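Local coordinates for mortality factor 4-like protein 1 (Homo sapiens, PDB 2F5K) that binds methylated histone H3 through its chromo domain and probably takes part in the regulation of gene expression, at residues I56-W61 and E67-S72; L30-P35 and R86-A91; P19-Q24 and V43-K48; R73-V78 and L82-E87. All coordinates share one frame; numbering follows the deposited sequence.

Interaction 1: residues I56-W61 and E67-S72; sequences IHYSGW and EWVPES
Y58 and E67 meet because of how each side chain leaves its strand. CG of Y58 lies beside its own backbone N and opposite the carbonyl carbon (chi1 -62°), which brings the ring up to strand 67-70. CG of E67 sits between its backbone N and carbonyl carbon, and the extended chain beyond it runs past the ring. E67 CG is 3.6 Å from Y58 CE1, at the ring edge and in its plane. The carboxylate reaches the phenol end, with E67 OE1 2.9 Å from Y58 OH. Ring and carboxylate planes are turned 45° from each other. I56 CD1 lies over the centre of one face of the Y58 ring. I56 CG2 also meets V69 CB at 4.1 Å. V69 CG2 is 4.0 Å from Y58 OH. With a leucine in place of Y58, E67 OE1 would probably lose its close polar neighbour and I56 CD1 the aromatic face it rests on.

The backbones join at one antiparallel hydrogen-bonded pair. I56 N donates to E67 O at 2.7 Å, and E67 N to I56 O at 3.0 Å. The short strand axes lie 110° apart, so the two segments diverge quickly. A type II turn from Y58 to W61 follows, and H57 NE2 bonds back to W61 O at 2.9 Å.

W61 meets the rings of Y38, W65 and H33, a cluster consistent with the aromatic methyl-lysine cage of chromo domains. I56, Y58 and V69 all rest on C31 of strand 28-32, and I56 touches A40 of strand 37-48.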
# COMPACT_ATOMS: atom_id res chain seq x y z
N ILE A 56 -6.95 -1.98 4.70
CA ILE A 56 -6.94 -1.08 3.56
C ILE A 56 -7.89 -1.36 2.39
O ILE A 56 -8.16 -2.51 2.00
CB ILE A 56 -5.51 -0.87 3.01
CG1 ILE A 56 -5.28 -1.68 1.76
CG2 ILE A 56 -4.41 -1.15 4.07
CD1 ILE A 56 -4.49 -0.95 0.77
N HIS A 57 -8.38 -0.28 1.82
CA HIS A 57 -9.17 -0.40 0.62
C HIS A 57 -8.33 0.15 -0.51
O HIS A 57 -7.88 1.29 -0.47
CB HIS A 57 -10.49 0.38 0.73
CG HIS A 57 -11.11 0.67 -0.59
ND1 HIS A 57 -11.19 1.94 -1.12
CD2 HIS A 57 -11.65 -0.16 -1.52
CE1 HIS A 57 -11.76 1.88 -2.31
NE2 HIS A 57 -12.05 0.62 -2.58
N TYR A 58 -8.10 -0.66 -1.52
CA TYR A 58 -7.34 -0.19 -2.64
C TYR A 58 -8.30 0.60 -3.51
O TYR A 58 -9.38 0.10 -3.88
CB TYR A 58 -6.69 -1.35 -3.38
CG TYR A 58 -5.70 -2.13 -2.53
CD1 TYR A 58 -6.15 -3.11 -1.64
CD2 TYR A 58 -4.32 -1.88 -2.60
CE1 TYR A 58 -5.26 -3.85 -0.87
CE2 TYR A 58 -3.43 -2.59 -1.84
CZ TYR A 58 -3.90 -3.57 -0.96
OH TYR A 58 -3.04 -4.30 -0.19
N SER A 59 -7.91 1.84 -3.81
CA SER A 59 -8.77 2.72 -4.58
C SER A 59 -9.02 2.22 -5.98
O SER A 59 -8.12 1.74 -6.67
CB SER A 59 -8.28 4.16 -4.57
OG SER A 59 -6.89 4.22 -4.67
N GLY A 60 -10.28 2.33 -6.39
CA GLY A 60 -10.68 1.84 -7.69
C GLY A 60 -10.78 0.33 -7.66
O GLY A 60 -10.92 -0.31 -8.69
N TRP A 61 -10.71 -0.25 -6.46
CA TRP A 61 -10.75 -1.69 -6.33
C TRP A 61 -11.96 -2.12 -5.53
O TRP A 61 -12.33 -1.50 -4.53
CB TRP A 61 -9.48 -2.24 -5.65
CG TRP A 61 -8.27 -2.36 -6.54
CD1 TRP A 61 -7.94 -1.57 -7.61
CD2 TRP A 61 -7.21 -3.32 -6.43
NE1 TRP A 61 -6.75 -1.98 -8.17
CE2 TRP A 61 -6.28 -3.05 -7.46
CE3 TRP A 61 -6.94 -4.38 -5.54
CZ2 TRP A 61 -5.12 -3.80 -7.63
CZ3 TRP A 61 -5.79 -5.12 -5.72
CH2 TRP A 61 -4.90 -4.83 -6.75
N GLU A 67 -8.00 -5.46 2.56
CA GLU A 67 -7.25 -6.38 3.40
C GLU A 67 -6.44 -5.76 4.53
O GLU A 67 -6.21 -4.55 4.57
CB GLU A 67 -6.31 -7.23 2.55
CG GLU A 67 -5.40 -6.46 1.61
CD GLU A 67 -4.20 -7.28 1.20
OE1 GLU A 67 -3.66 -7.13 0.09
OE2 GLU A 67 -3.79 -8.12 2.02
N TRP A 68 -6.02 -6.61 5.46
CA TRP A 68 -5.17 -6.19 6.54
C TRP A 68 -3.74 -6.24 6.05
O TRP A 68 -3.37 -7.15 5.29
CB TRP A 68 -5.37 -7.06 7.75
CG TRP A 68 -6.68 -6.79 8.34
CD1 TRP A 68 -7.86 -7.43 8.05
CD2 TRP A 68 -7.00 -5.77 9.28
NE1 TRP A 68 -8.88 -6.89 8.78
CE2 TRP A 68 -8.38 -5.87 9.55
CE3 TRP A 68 -6.26 -4.80 9.95
CZ2 TRP A 68 -9.03 -5.02 10.44
CZ3 TRP A 68 -6.89 -3.97 10.82
CH2 TRP A 68 -8.26 -4.09 11.07
N VAL A 69 -2.95 -5.26 6.46
CA VAL A 69 -1.59 -5.14 5.94
C VAL A 69 -0.73 -4.69 7.09
O VAL A 69 -1.18 -3.94 7.94
CB VAL A 69 -1.59 -4.10 4.78
CG1 VAL A 69 -0.57 -3.00 4.99
CG2 VAL A 69 -1.42 -4.77 3.46
N PRO A 70 0.49 -5.21 7.21
CA PRO A 70 1.40 -4.71 8.24
C PRO A 70 1.90 -3.33 7.80
O PRO A 70 1.81 -3.01 6.63
CB PRO A 70 2.53 -5.74 8.24
CG PRO A 70 2.51 -6.27 6.89
CD PRO A 70 1.05 -6.36 6.48
N GLU A 71 2.38 -2.53 8.74
CA GLU A 71 2.87 -1.19 8.43
C GLU A 71 3.90 -1.15 7.30
O GLU A 71 3.85 -0.28 6.43
CB GLU A 71 3.49 -0.55 9.64
CG GLU A 71 3.63 0.94 9.47
CD GLU A 71 3.68 1.64 10.79
OE1 GLU A 71 2.76 2.44 11.07
OE2 GLU A 71 4.64 1.39 11.53
N SER A 72 4.83 -2.09 7.32
CA SER A 72 5.89 -2.12 6.32
C SER A 72 5.37 -2.15 4.87
O SER A 72 6.14 -1.97 3.92
CB SER A 72 6.82 -3.32 6.55
OG SER A 72 6.12 -4.54 6.34

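Interaction 2: residues L30-P35 and R86-A91; sequences LCFHGP and RELQKA
F32 and L88 make the apolar part of this small contact. L88 CD1 comes to the edge of the F32 ring, near its plane, and lies 3.5 Å from F32 CE2. The same methyl is 4.1 Å from F32 CZ. The two side chains cross at about a right angle, so L88 presents the end of one branch and does not lie along the ring. CG of L88 is opposite its carbonyl carbon and beside its backbone N (chi1 -60°), which sends the branch from the helix to the strand.

The second kind of contact is between a methyl group and a backbone oxygen. L88 CD1 is 3.5 Å from P35 O, and L88 CB is 3.9 Å from the same atom. One methyl thus touches both F32 and P35. The P35 ring itself stays farther off.

No hydrogen bond joins the two segments. In the helix, K90 N bonds to R86 O at 3.1 Å and A91 N to E87 O at 3.0 Å. On the strand side, F32 O accepts a bond from R73 NH2, and the backbone of F32 pairs with that of R73. F32 also packs on L37 of strand 37-48, and P35 touches N92 farther along the helix.

Only 100 Å² is buried here, on the protein surface. The contact sets helix 79-98 against the end of strand 28-32 and the loop after it, as in chromo domains, where a C-terminal helix packs against a small curved antiparallel sheet.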
# COMPACT_ATOMS: atom_id res chain seq x y z
N LEU A 30 -0.04 4.81 -0.28
CA LEU A 30 0.38 3.93 -1.35
C LEU A 30 0.60 2.65 -0.65
O LEU A 30 1.24 2.62 0.39
CB LEU A 30 1.65 4.41 -2.02
CG LEU A 30 1.51 5.72 -2.79
CD1 LEU A 30 2.91 6.18 -3.23
CD2 LEU A 30 0.64 5.50 -3.98
N CYS A 31 0.07 1.58 -1.18
CA CYS A 31 0.20 0.35 -0.47
C CYS A 31 0.72 -0.70 -1.40
O CYS A 31 0.29 -0.76 -2.54
CB CYS A 31 -1.16 -0.09 0.10
SG CYS A 31 -1.08 -1.52 1.19
N PHE A 32 1.63 -1.52 -0.89
CA PHE A 32 2.17 -2.63 -1.63
C PHE A 32 1.18 -3.80 -1.64
O PHE A 32 0.55 -4.10 -0.63
CB PHE A 32 3.46 -3.13 -0.95
CG PHE A 32 4.69 -2.41 -1.38
CD1 PHE A 32 5.36 -1.58 -0.52
CD2 PHE A 32 5.21 -2.60 -2.64
CE1 PHE A 32 6.53 -0.93 -0.93
CE2 PHE A 32 6.36 -1.94 -3.04
CZ PHE A 32 6.99 -1.09 -2.20
N HIS A 33 1.07 -4.45 -2.78
CA HIS A 33 0.24 -5.62 -2.88
C HIS A 33 1.05 -6.78 -3.46
O HIS A 33 1.44 -7.70 -2.73
CB HIS A 33 -1.03 -5.34 -3.70
CG HIS A 33 -1.87 -6.56 -3.90
ND1 HIS A 33 -2.10 -7.11 -5.14
CD2 HIS A 33 -2.53 -7.34 -3.01
CE1 HIS A 33 -2.87 -8.17 -5.01
NE2 HIS A 33 -3.14 -8.34 -3.73
N GLY A 34 1.34 -6.77 -4.74
CA GLY A 34 2.27 -7.79 -5.20
C GLY A 34 3.65 -7.13 -5.20
O GLY A 34 4.12 -6.65 -4.17
N PRO A 35 4.27 -7.08 -6.37
CA PRO A 35 5.51 -6.35 -6.60
C PRO A 35 5.17 -4.91 -6.95
O PRO A 35 6.02 -4.16 -7.41
CB PRO A 35 6.07 -7.03 -7.84
CG PRO A 35 4.78 -7.24 -8.66
CD PRO A 35 3.80 -7.76 -7.61
N ARG A 86 6.19 4.44 -9.88
CA ARG A 86 6.40 4.48 -11.32
C ARG A 86 7.53 3.58 -11.74
O ARG A 86 7.48 2.99 -12.82
CB ARG A 86 6.69 5.90 -11.81
CG ARG A 86 5.54 6.90 -11.67
CD ARG A 86 5.83 8.21 -12.42
NE ARG A 86 5.14 9.35 -11.83
CZ ARG A 86 5.61 10.08 -10.83
NH1 ARG A 86 6.79 9.81 -10.28
NH2 ARG A 86 4.90 11.10 -10.38
N GLU A 87 8.58 3.52 -10.93
CA GLU A 87 9.69 2.66 -11.28
C GLU A 87 9.32 1.19 -11.14
O GLU A 87 9.77 0.37 -11.90
CB GLU A 87 10.96 3.01 -10.48
CG GLU A 87 11.71 4.22 -11.04
CD GLU A 87 12.76 4.78 -10.07
OE1 GLU A 87 13.18 4.07 -9.13
OE2 GLU A 87 13.17 5.94 -10.27
N LEU A 88 8.51 0.84 -10.16
CA LEU A 88 8.09 -0.54 -10.04
C LEU A 88 7.15 -0.86 -11.23
O LEU A 88 7.20 -1.94 -11.79
CB LEU A 88 7.39 -0.80 -8.71
CG LEU A 88 8.16 -0.56 -7.40
CD1 LEU A 88 7.51 -1.24 -6.25
CD2 LEU A 88 9.60 -0.97 -7.49
N GLN A 89 6.32 0.09 -11.61
CA GLN A 89 5.40 -0.14 -12.73
C GLN A 89 6.14 -0.54 -13.97
O GLN A 89 5.85 -1.56 -14.58
CB GLN A 89 4.57 1.11 -12.99
CG GLN A 89 3.28 1.09 -12.28
CD GLN A 89 2.61 2.44 -12.26
OE1 GLN A 89 2.90 3.31 -13.10
NE2 GLN A 89 1.69 2.64 -11.30
N LYS A 90 7.13 0.27 -14.34
CA LYS A 90 7.95 -0.01 -15.52
C LYS A 90 8.75 -1.30 -15.36
O LYS A 90 8.89 -2.09 -16.30
CB LYS A 90 8.86 1.18 -15.84
CG LYS A 90 10.04 0.90 -16.76
CD LYS A 90 10.81 2.21 -17.03
CE LYS A 90 12.23 1.96 -17.54
NZ LYS A 90 13.13 3.12 -17.32
N ALA A 91 9.32 -1.51 -14.18
CA ALA A 91 10.04 -2.74 -13.97
C ALA A 91 9.08 -3.91 -14.21
O ALA A 91 9.39 -4.80 -14.98
CB ALA A 91 10.62 -2.81 -12.56

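Interaction 3: residues P19-Q24 and V43-K48; sequences PKPKFQ and VKVAIK
Y54 OH is gripped by F23 N and E71 OE1, beside the place where F23 O meets V45 CG2 at 4.1 Å. Across the contact itself there is no hydrogen bond. V45 does the touching with both its methyls. Its CG1 stands opposite the backbone N and its CG2 opposite the carbonyl carbon (chi1 -179°), so each branch faces a different part of the loop. CG1 meets P21 CG at 4.0 Å, and the two side chains cross at about a right angle. CG2 takes the backbone side, against F23 O and 4.3 Å from Q24 C.

The F23 ring leads away from the strand. It sits edge-to-face with Y54 and forms a cation-pi pair with K76, while P21 packs on V52 and Y54 of strand 51-58.

V43 and K44 both face F55, which makes a classic beta bulge in the hairpin of strands 37-48 and 51-58. V45 follows directly, where the N-terminal loop crosses this hairpin of the SH3-like barrel.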
# COMPACT_ATOMS: atom_id res chain seq x y z
N PRO A 19 2.81 2.49 20.59
CA PRO A 19 2.50 3.92 20.52
C PRO A 19 2.77 4.64 19.18
O PRO A 19 3.83 4.50 18.57
CB PRO A 19 3.34 4.49 21.65
CG PRO A 19 3.29 3.39 22.70
CD PRO A 19 3.12 2.07 21.97
N LYS A 20 1.77 5.41 18.76
CA LYS A 20 1.80 6.23 17.55
C LYS A 20 2.28 5.53 16.29
O LYS A 20 3.47 5.30 16.11
CB LYS A 20 2.62 7.50 17.79
CG LYS A 20 1.89 8.54 18.61
CD LYS A 20 2.86 9.44 19.36
CE LYS A 20 2.13 10.30 20.39
NZ LYS A 20 2.87 10.34 21.67
N PRO A 21 1.35 5.17 15.41
CA PRO A 21 1.68 4.57 14.12
C PRO A 21 1.84 5.63 13.02
O PRO A 21 1.45 6.78 13.18
CB PRO A 21 0.45 3.71 13.84
CG PRO A 21 -0.67 4.57 14.36
CD PRO A 21 -0.11 5.27 15.60
N LYS A 22 2.41 5.19 11.90
CA LYS A 22 2.72 6.04 10.77
C LYS A 22 1.50 6.64 10.11
O LYS A 22 1.51 7.79 9.69
CB LYS A 22 3.48 5.21 9.72
CG LYS A 22 4.97 5.40 9.68
CD LYS A 22 5.50 5.28 8.27
CE LYS A 22 6.92 4.77 8.23
NZ LYS A 22 7.34 4.34 6.86
N PHE A 23 0.43 5.86 10.02
CA PHE A 23 -0.73 6.30 9.25
C PHE A 23 -2.01 6.52 10.04
O PHE A 23 -2.13 6.06 11.17
CB PHE A 23 -0.94 5.35 8.08
CG PHE A 23 0.29 5.17 7.24
CD1 PHE A 23 1.26 4.26 7.62
CD2 PHE A 23 0.48 5.95 6.11
CE1 PHE A 23 2.41 4.11 6.85
CE2 PHE A 23 1.62 5.79 5.33
CZ PHE A 23 2.58 4.89 5.70
N GLN A 24 -2.96 7.22 9.43
CA GLN A 24 -4.23 7.55 10.07
C GLN A 24 -5.43 7.08 9.27
O GLN A 24 -5.36 6.89 8.07
CB GLN A 24 -4.35 9.06 10.25
CG GLN A 24 -3.31 9.65 11.14
CD GLN A 24 -3.45 11.14 11.20
OE1 GLN A 24 -4.35 11.71 10.58
NE2 GLN A 24 -2.56 11.80 11.96
N VAL A 43 -8.50 2.61 5.91
CA VAL A 43 -9.82 2.55 6.54
C VAL A 43 -9.73 2.29 8.04
O VAL A 43 -10.40 2.94 8.83
CB VAL A 43 -10.73 1.49 5.89
CG1 VAL A 43 -12.09 1.48 6.56
CG2 VAL A 43 -10.88 1.76 4.41
N LYS A 44 -8.88 1.34 8.44
CA LYS A 44 -8.73 1.00 9.86
C LYS A 44 -7.28 0.87 10.33
O LYS A 44 -6.38 0.52 9.56
CB LYS A 44 -9.48 -0.31 10.18
CG LYS A 44 -11.00 -0.25 10.03
CD LYS A 44 -11.68 -1.52 10.55
CE LYS A 44 -13.10 -1.69 9.99
NZ LYS A 44 -13.66 -3.04 10.27
N VAL A 45 -7.08 1.15 11.61
CA VAL A 45 -5.78 1.09 12.26
C VAL A 45 -5.94 0.28 13.53
O VAL A 45 -6.61 0.71 14.46
CB VAL A 45 -5.28 2.49 12.69
CG1 VAL A 45 -3.92 2.40 13.35
CG2 VAL A 45 -5.25 3.46 11.52
N ALA A 46 -5.32 -0.90 13.58
CA ALA A 46 -5.41 -1.72 14.79
C ALA A 46 -4.03 -2.08 15.30
O ALA A 46 -3.13 -2.42 14.52
CB ALA A 46 -6.22 -2.96 14.54
N ILE A 47 -3.86 -2.00 16.61
CA ILE A 47 -2.59 -2.35 17.24
C ILE A 47 -2.71 -3.73 17.87
O ILE A 47 -3.69 -4.04 18.55
CB ILE A 47 -2.22 -1.29 18.30
CG1 ILE A 47 -2.10 0.08 17.65
CG2 ILE A 47 -0.91 -1.66 18.98
CD1 ILE A 47 -1.75 1.18 18.65
N LYS A 48 -1.70 -4.56 17.62
CA LYS A 48 -1.66 -5.91 18.16
C LYS A 48 -0.24 -6.33 18.52
O LYS A 48 0.65 -6.34 17.67
CB LYS A 48 -2.25 -6.91 17.18
CG LYS A 48 -2.10 -8.36 17.60
CD LYS A 48 -2.54 -9.28 16.48
CE LYS A 48 -2.19 -10.73 16.77
NZ LYS A 48 -2.65 -11.60 15.66

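Interaction 4: residues R73-V78 and L82-E87; sequences RVLKYV and LQKQRE
V78 holds the N-cap position although its side chain has no polar atom. Its carbonyl does the work across the contact instead: L82 N donates to V78 O at 2.8 Å, with an N-H...O angle of 162°. The bond runs nearly along the C=O axis and closes the first turn of the helix. L82 CG also lies against this oxygen, 3.6 Å from V78 O.

Just before V78, Y77 is the centre of an inverse gamma turn, with a weak bond from V78 N to K76 O. CG of Y77 is opposite its backbone N (chi1 -163°), which turns the ring to the helix. L82 spreads both branches there. Its CD2 is 3.9 Å from Y77 CZ, and its CD1 is 4.0 Å from Y77 CE2. An alanine here lacks CG and both methyls of L82, and the Y77 ring is likely to lose its packing against the helix and be freer to turn.

This is the joint of the chromo domain between strand 74-76, at one edge of the sheet, and the C-terminal helix 79-98. K76 O also accepts a bond from N81 ND2 in the first turn.

Farther along, L75 CD1 touches K84 CD at 3.8 Å. Those two side chains cross at about a right angle, and the K84 chain bends on both sides of CD, at chi3 and chi4. L75 packs on L37 and F32 too. On the helix itself, Q83 NE2 bonds to E87 OE2 at 3.0 Å, with an angle of 168°. Q85 NE2 bonds to L37 O, joining the helix to the start of strand 37-48.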
# COMPACT_ATOMS: atom_id res chain seq x y z
N ARG A 73 4.07 -2.36 4.68
CA ARG A 73 3.59 -2.40 3.31
C ARG A 73 2.95 -1.11 2.89
O ARG A 73 2.54 -0.95 1.75
CB ARG A 73 2.66 -3.58 3.06
CG ARG A 73 3.41 -4.84 2.83
CD ARG A 73 2.52 -6.01 2.75
NE ARG A 73 1.57 -5.86 1.67
CZ ARG A 73 0.42 -6.54 1.62
NH1 ARG A 73 0.15 -7.42 2.58
NH2 ARG A 73 -0.43 -6.35 0.61
N VAL A 74 2.88 -0.19 3.83
CA VAL A 74 2.24 1.08 3.57
C VAL A 74 3.26 2.21 3.42
O VAL A 74 4.17 2.32 4.23
CB VAL A 74 1.25 1.41 4.68
CG1 VAL A 74 0.48 2.66 4.33
CG2 VAL A 74 0.30 0.22 4.89
N LEU A 75 3.12 3.02 2.39
CA LEU A 75 4.04 4.13 2.18
C LEU A 75 3.23 5.40 2.08
O LEU A 75 2.07 5.39 1.62
CB LEU A 75 4.86 3.96 0.90
CG LEU A 75 5.96 2.89 0.86
CD1 LEU A 75 6.56 2.80 -0.52
CD2 LEU A 75 7.02 3.31 1.86
N LYS A 76 3.85 6.47 2.54
CA LYS A 76 3.29 7.80 2.50
C LYS A 76 3.06 8.23 1.05
O LYS A 76 3.82 7.88 0.16
CB LYS A 76 4.27 8.73 3.20
CG LYS A 76 3.64 9.57 4.26
CD LYS A 76 3.29 8.77 5.49
CE LYS A 76 2.45 9.60 6.44
NZ LYS A 76 1.94 8.74 7.52
N TYR A 77 1.98 8.98 0.82
CA TYR A 77 1.65 9.41 -0.53
C TYR A 77 2.42 10.69 -0.83
O TYR A 77 1.90 11.77 -0.68
CB TYR A 77 0.13 9.66 -0.65
CG TYR A 77 -0.37 9.71 -2.09
CD1 TYR A 77 -0.83 8.57 -2.73
CD2 TYR A 77 -0.37 10.90 -2.81
CE1 TYR A 77 -1.27 8.61 -4.04
CE2 TYR A 77 -0.81 10.96 -4.13
CZ TYR A 77 -1.25 9.82 -4.73
OH TYR A 77 -1.66 9.88 -6.05
N VAL A 78 3.67 10.54 -1.26
CA VAL A 78 4.54 11.67 -1.55
C VAL A 78 5.37 11.43 -2.79
O VAL A 78 5.51 10.27 -3.26
CB VAL A 78 5.51 11.99 -0.35
CG1 VAL A 78 4.74 12.53 0.83
CG2 VAL A 78 6.30 10.78 0.05
N LEU A 82 5.77 8.13 -5.08
CA LEU A 82 5.15 8.11 -6.41
C LEU A 82 6.19 7.76 -7.47
O LEU A 82 5.91 7.02 -8.39
CB LEU A 82 4.45 9.44 -6.74
CG LEU A 82 3.18 9.62 -5.95
CD1 LEU A 82 2.74 11.10 -5.88
CD2 LEU A 82 2.06 8.71 -6.52
N GLN A 83 7.41 8.30 -7.34
CA GLN A 83 8.49 7.96 -8.25
C GLN A 83 8.83 6.48 -8.13
O GLN A 83 9.16 5.83 -9.10
CB GLN A 83 9.74 8.76 -7.86
CG GLN A 83 10.90 8.52 -8.76
CD GLN A 83 10.53 8.76 -10.22
OE1 GLN A 83 9.61 9.55 -10.53
NE2 GLN A 83 11.26 8.09 -11.13
N LYS A 84 8.79 5.95 -6.91
CA LYS A 84 9.06 4.53 -6.68
C LYS A 84 7.94 3.71 -7.33
O LYS A 84 8.18 2.67 -7.93
CB LYS A 84 9.15 4.23 -5.18
CG LYS A 84 9.11 2.76 -4.79
CD LYS A 84 9.25 2.52 -3.23
CE LYS A 84 10.60 3.02 -2.70
NZ LYS A 84 11.20 2.10 -1.68
N GLN A 85 6.71 4.20 -7.18
CA GLN A 85 5.56 3.51 -7.77
C GLN A 85 5.77 3.35 -9.26
O GLN A 85 5.56 2.28 -9.82
CB GLN A 85 4.26 4.30 -7.59
CG GLN A 85 3.04 3.59 -8.24
CD GLN A 85 1.72 4.30 -7.93
OE1 GLN A 85 1.66 5.53 -7.93
NE2 GLN A 85 0.69 3.53 -7.64
N ARG A 86 6.19 4.44 -9.88
CA ARG A 86 6.40 4.48 -11.32
C ARG A 86 7.53 3.58 -11.74
O ARG A 86 7.48 2.99 -12.82
CB ARG A 86 6.69 5.90 -11.81
CG ARG A 86 5.54 6.90 -11.67
CD ARG A 86 5.83 8.21 -12.42
NE ARG A 86 5.14 9.35 -11.83
CZ ARG A 86 5.61 10.08 -10.83
NH1 ARG A 86 6.79 9.81 -10.28
NH2 ARG A 86 4.90 11.10 -10.38
N GLU A 87 8.58 3.52 -10.93
CA GLU A 87 9.69 2.66 -11.28
C GLU A 87 9.32 1.19 -11.14
O GLU A 87 9.77 0.37 -11.90
CB GLU A 87 10.96 3.01 -10.48
CG GLU A 87 11.71 4.22 -11.04
CD GLU A 87 12.76 4.78 -10.07
OE1 GLU A 87 13.18 4.07 -9.13
OE2 GLU A 87 13.17 5.94 -10.27

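How the interactions relate
From the N terminus, the loop 19-24 comes first. Interaction 3 closes it onto strand 37-48. Interaction 2 opens inside that span, at 30-35, and closes much later on the helix at 86-91, so interactions 2 and 3 cross. Interactions 1 and 4 come in series. Interaction 1 joins the hairpin of 51-58 and 67-70 and lies nested within the loop of interaction 2. Interaction 4 then links strand 74-76 to the helix and shares R86 and E87 with interaction 2. R73 connects 30-35 with 73-78. Together they tie the N-terminal loop, the five-stranded sheet and the C-terminal helix into one domain.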